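Local coordinates for SusD-like carbohydrate binding protein BF1063 (Bacteroides fragilis NCTC 9343, PDB 3I4G) that probably binds carbohydrate at the outer membrane of the bacterium, at residues A[225-239]-A[412-424]. Sequence-based numbering, arbitrary orientation. Where two conformers were deposited one is given.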
# COMPACT_ATOMS: atom_id res chain seq x y z
N MSE A 225 3.66 -1.13 -20.51
CA MSE A 225 2.73 -1.87 -21.38
C MSE A 225 3.38 -2.28 -22.70
O MSE A 225 3.27 -3.44 -23.12
CB MSE A 225 1.48 -1.02 -21.60
CG MSE A 225 0.71 -0.66 -20.34
SE MSE A 225 -0.54 0.76 -20.55
CE MSE A 225 -1.84 -0.14 -21.82
N GLU A 226 4.10 -1.38 -23.34
CA GLU A 226 4.68 -1.66 -24.66
C GLU A 226 5.89 -2.61 -24.61
O GLU A 226 6.20 -3.26 -25.61
CB GLU A 226 5.02 -0.34 -25.34
CG GLU A 226 3.77 0.40 -25.78
CD GLU A 226 4.07 1.71 -26.46
OE1 GLU A 226 5.06 2.39 -26.06
OE2 GLU A 226 3.30 2.06 -27.38
N LEU A 227 6.55 -2.73 -23.47
CA LEU A 227 7.60 -3.73 -23.31
C LEU A 227 6.99 -5.13 -23.44
O LEU A 227 7.61 -6.06 -23.97
CB LEU A 227 8.34 -3.58 -21.98
CG LEU A 227 9.42 -2.49 -21.95
CD1 LEU A 227 9.72 -2.04 -20.54
CD2 LEU A 227 10.67 -3.00 -22.68
N GLY A 228 5.77 -5.29 -22.96
CA GLY A 228 5.04 -6.53 -23.23
C GLY A 228 5.37 -7.72 -22.37
O GLY A 228 4.99 -8.84 -22.68
N ASP A 229 6.06 -7.50 -21.26
CA ASP A 229 6.46 -8.59 -20.35
C ASP A 229 5.41 -8.89 -19.32
O ASP A 229 5.50 -9.94 -18.66
CB ASP A 229 7.75 -8.26 -19.59
CG ASP A 229 8.96 -8.05 -20.47
OD1 ASP A 229 8.89 -8.35 -21.65
OD2 ASP A 229 10.00 -7.61 -19.91
N ASN A 230 4.44 -7.99 -19.13
CA ASN A 230 3.48 -8.11 -18.05
C ASN A 230 2.05 -8.29 -18.55
O ASN A 230 1.69 -7.91 -19.65
CB ASN A 230 3.62 -6.89 -17.17
CG ASN A 230 5.00 -6.79 -16.56
OD1 ASN A 230 5.82 -5.94 -16.95
ND2 ASN A 230 5.29 -7.68 -15.63
N ALA A 231 1.25 -8.88 -17.67
CA ALA A 231 -0.14 -9.20 -18.01
C ALA A 231 -0.92 -9.38 -16.75
O ALA A 231 -0.38 -9.72 -15.72
CB ALA A 231 -0.20 -10.48 -18.83
N ILE A 232 -2.23 -9.19 -16.87
CA ILE A 232 -3.17 -9.42 -15.77
C ILE A 232 -3.31 -10.91 -15.50
O ILE A 232 -3.59 -11.70 -16.41
CB ILE A 232 -4.52 -8.77 -16.12
CG1 ILE A 232 -4.38 -7.25 -16.17
CG2 ILE A 232 -5.61 -9.18 -15.12
CD1 ILE A 232 -3.93 -6.57 -14.84
N ASN A 233 -3.10 -11.32 -14.25
CA ASN A 233 -3.21 -12.70 -13.84
C ASN A 233 -4.67 -13.16 -13.76
O ASN A 233 -5.50 -12.41 -13.28
CB ASN A 233 -2.58 -12.89 -12.47
CG ASN A 233 -2.29 -14.31 -12.14
OD1 ASN A 233 -1.63 -15.03 -12.90
ND2 ASN A 233 -2.69 -14.73 -10.93
N ALA A 234 -4.99 -14.39 -14.15
CA ALA A 234 -6.39 -14.82 -14.09
C ALA A 234 -6.96 -14.78 -12.67
O ALA A 234 -8.11 -14.39 -12.47
CB ALA A 234 -6.54 -16.22 -14.67
N ASN A 235 -6.13 -15.17 -11.71
CA ASN A 235 -6.55 -15.26 -10.32
C ASN A 235 -6.11 -14.08 -9.46
O ASN A 235 -4.92 -13.83 -9.31
CB ASN A 235 -6.07 -16.59 -9.71
CG ASN A 235 -6.79 -16.88 -8.41
OD1 ASN A 235 -6.52 -16.31 -7.37
ND2 ASN A 235 -7.79 -17.76 -8.49
N TYR A 236 -7.07 -13.36 -8.90
CA TYR A 236 -6.81 -12.18 -8.07
C TYR A 236 -6.20 -12.56 -6.74
O TYR A 236 -5.19 -12.00 -6.35
CB TYR A 236 -8.12 -11.43 -7.83
CG TYR A 236 -8.06 -10.12 -7.08
CD1 TYR A 236 -7.84 -8.95 -7.74
CD2 TYR A 236 -8.35 -10.07 -5.72
CE1 TYR A 236 -7.86 -7.74 -7.08
CE2 TYR A 236 -8.38 -8.88 -5.03
CZ TYR A 236 -8.13 -7.71 -5.72
OH TYR A 236 -8.16 -6.50 -5.04
N GLN A 237 -6.81 -13.51 -6.03
CA GLN A 237 -6.32 -13.89 -4.69
C GLN A 237 -4.87 -14.33 -4.68
O GLN A 237 -4.11 -14.01 -3.76
CB GLN A 237 -7.18 -15.00 -4.09
CG GLN A 237 -8.60 -14.60 -3.78
CD GLN A 237 -9.35 -15.70 -3.11
OE1 GLN A 237 -9.83 -16.63 -3.79
NE2 GLN A 237 -9.52 -15.61 -1.80
N GLU A 238 -4.49 -15.06 -5.72
CA GLU A 238 -3.16 -15.65 -5.81
C GLU A 238 -2.06 -14.66 -6.05
O GLU A 238 -0.90 -14.99 -5.85
CB GLU A 238 -3.14 -16.77 -6.90
CG GLU A 238 -3.84 -18.03 -6.37
CD GLU A 238 -4.00 -19.14 -7.38
OE1 GLU A 238 -3.59 -18.98 -8.53
OE2 GLU A 238 -4.55 -20.21 -6.99
N LEU A 239 -2.40 -13.43 -6.40
CA LEU A 239 -1.41 -12.35 -6.45
C LEU A 239 -0.77 -12.08 -5.11
O LEU A 239 0.33 -11.55 -5.07
CB LEU A 239 -2.07 -11.05 -6.91
CG LEU A 239 -2.60 -11.03 -8.34
CD1 LEU A 239 -3.45 -9.77 -8.53
CD2 LEU A 239 -1.46 -11.13 -9.35
N GLU A 412 -7.97 -2.05 -23.11
CA GLU A 412 -6.60 -2.46 -22.75
C GLU A 412 -6.25 -2.09 -21.30
O GLU A 412 -5.23 -2.52 -20.79
CB GLU A 412 -5.57 -1.87 -23.74
CG GLU A 412 -5.33 -0.43 -23.60
CD GLU A 412 -4.28 0.14 -24.59
OE1 GLU A 412 -3.43 -0.63 -25.10
OE2 GLU A 412 -4.32 1.37 -24.81
N THR A 413 -7.06 -1.26 -20.65
CA THR A 413 -6.73 -0.77 -19.32
C THR A 413 -7.76 -1.21 -18.29
O THR A 413 -7.68 -2.31 -17.74
CB THR A 413 -6.55 0.78 -19.29
OG1 THR A 413 -7.74 1.46 -19.76
CG2 THR A 413 -5.35 1.22 -20.15
N ILE A 414 -8.74 -0.37 -18.02
CA ILE A 414 -9.73 -0.66 -17.00
C ILE A 414 -10.50 -1.96 -17.24
O ILE A 414 -10.78 -2.69 -16.28
CB ILE A 414 -10.69 0.55 -16.83
CG1 ILE A 414 -11.62 0.34 -15.64
CG2 ILE A 414 -11.47 0.84 -18.12
CD1 ILE A 414 -12.17 1.68 -15.08
N ASN A 415 -10.81 -2.26 -18.49
CA ASN A 415 -11.57 -3.48 -18.77
C ASN A 415 -10.70 -4.74 -18.74
O ASN A 415 -11.20 -5.85 -18.56
CB ASN A 415 -12.35 -3.34 -20.07
CG ASN A 415 -13.37 -2.27 -19.98
OD1 ASN A 415 -13.81 -1.96 -18.89
ND2 ASN A 415 -13.75 -1.71 -21.12
N ALA A 416 -9.39 -4.58 -18.89
CA ALA A 416 -8.48 -5.72 -18.69
C ALA A 416 -8.41 -6.05 -17.20
O ALA A 416 -8.34 -7.24 -16.83
CB ALA A 416 -7.10 -5.40 -19.26
N VAL A 417 -8.47 -5.04 -16.35
CA VAL A 417 -8.50 -5.23 -14.90
C VAL A 417 -9.83 -5.81 -14.48
O VAL A 417 -9.89 -6.85 -13.81
CB VAL A 417 -8.24 -3.91 -14.17
CG1 VAL A 417 -8.40 -4.05 -12.67
CG2 VAL A 417 -6.82 -3.44 -14.50
N ARG A 418 -10.92 -5.24 -14.97
CA ARG A 418 -12.24 -5.78 -14.62
C ARG A 418 -12.53 -7.15 -15.23
O ARG A 418 -13.29 -7.96 -14.68
CB ARG A 418 -13.33 -4.81 -15.05
CG ARG A 418 -13.35 -3.54 -14.22
CD ARG A 418 -14.30 -2.49 -14.73
NE ARG A 418 -15.70 -2.87 -14.64
CZ ARG A 418 -16.46 -2.75 -13.55
NH1 ARG A 418 -15.96 -2.34 -12.39
NH2 ARG A 418 -17.73 -3.12 -13.63
N GLY A 419 -11.94 -7.40 -16.39
CA GLY A 419 -12.13 -8.63 -17.15
C GLY A 419 -11.31 -9.81 -16.72
O GLY A 419 -11.45 -10.88 -17.27
N ARG A 420 -10.46 -9.62 -15.71
CA ARG A 420 -9.71 -10.69 -15.11
C ARG A 420 -10.65 -11.87 -14.90
O ARG A 420 -11.75 -11.68 -14.37
CB ARG A 420 -9.14 -10.18 -13.76
CG ARG A 420 -8.24 -11.12 -13.07
CD ARG A 420 -8.04 -10.74 -11.63
NE ARG A 420 -7.44 -9.42 -11.43
CZ ARG A 420 -6.14 -9.18 -11.45
NH1 ARG A 420 -5.26 -10.11 -11.76
NH2 ARG A 420 -5.70 -7.95 -11.21
N ALA A 421 -10.28 -13.10 -15.26
CA ALA A 421 -11.24 -14.22 -15.21
C ALA A 421 -11.92 -14.45 -13.87
O ALA A 421 -13.11 -14.80 -13.81
CB ALA A 421 -10.55 -15.51 -15.65
N SER A 422 -11.18 -14.27 -12.78
CA SER A 422 -11.72 -14.48 -11.44
C SER A 422 -12.61 -13.33 -10.96
O SER A 422 -13.20 -13.41 -9.89
CB SER A 422 -10.59 -14.68 -10.45
OG SER A 422 -9.70 -13.57 -10.43
N VAL A 423 -12.68 -12.24 -11.73
CA VAL A 423 -13.47 -11.07 -11.35
C VAL A 423 -14.60 -10.90 -12.36
O VAL A 423 -15.78 -10.87 -11.97
CB VAL A 423 -12.52 -9.85 -11.23
CG1 VAL A 423 -13.31 -8.56 -11.02
CG2 VAL A 423 -11.50 -10.05 -10.10
N ASN A 424 -14.24 -10.73 -13.63
CA ASN A 424 -15.20 -10.75 -14.73
C ASN A 424 -16.36 -9.78 -14.55
O ASN A 424 -17.54 -10.13 -14.68
CB ASN A 424 -15.72 -12.16 -14.96
CG ASN A 424 -16.47 -12.30 -16.26
OD1 ASN A 424 -16.07 -11.72 -17.27
ND2 ASN A 424 -17.56 -13.07 -16.24
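Ser422 grips the loop of 225-239 through both its backbone and its side chain. Its OG donates to Ala234 O at 2.7 Å, on a lone pair in the carbonyl plane, and its N reaches the same oxygen at 3.1 Å. In turn Tyr236 N donates to Ser422 OG, with an N-H...O angle of 144°. The hydroxyl thus gives one bond and accepts another; set between its own backbone N and carbonyl carbon (chi1 59°), OG points at the facing loop, and a single serine spans two of its peptide units.

Arg420 adds a further hydrogen bond, NH1 to Asn233 O at 2.8 Å, again on a lone pair. Two carboxylates beyond the segments, Glu250 bridging to NH1 and Glu447 to NH2, probably offset the charge of the largely buried guanidinium. The contact joins the loop after helix 214-227 to the short helix 414-418 and the turn following it. The loop is also tied to itself: Asn233 ND2 donates to Asn235 O, and Asn235 OD1 accepts from Glu238 N in an Asx motif at the start of the 3-10 segment 237-239.

Side chains pack against both faces of the guanidinium. Ile232 CG2 lies over one face, 3.5 Å from Arg420 NH1, whereas Tyr236 CD1 covers the opposite face; the ring itself presents its edge to Arg420 NE, the two planes standing 73° apart. Away from this cluster, the selenomethionine at Met225 bends at chi3 and brings CE to 3.7 Å from Glu412 OE1 and 4.1 Å from Thr413 CG2.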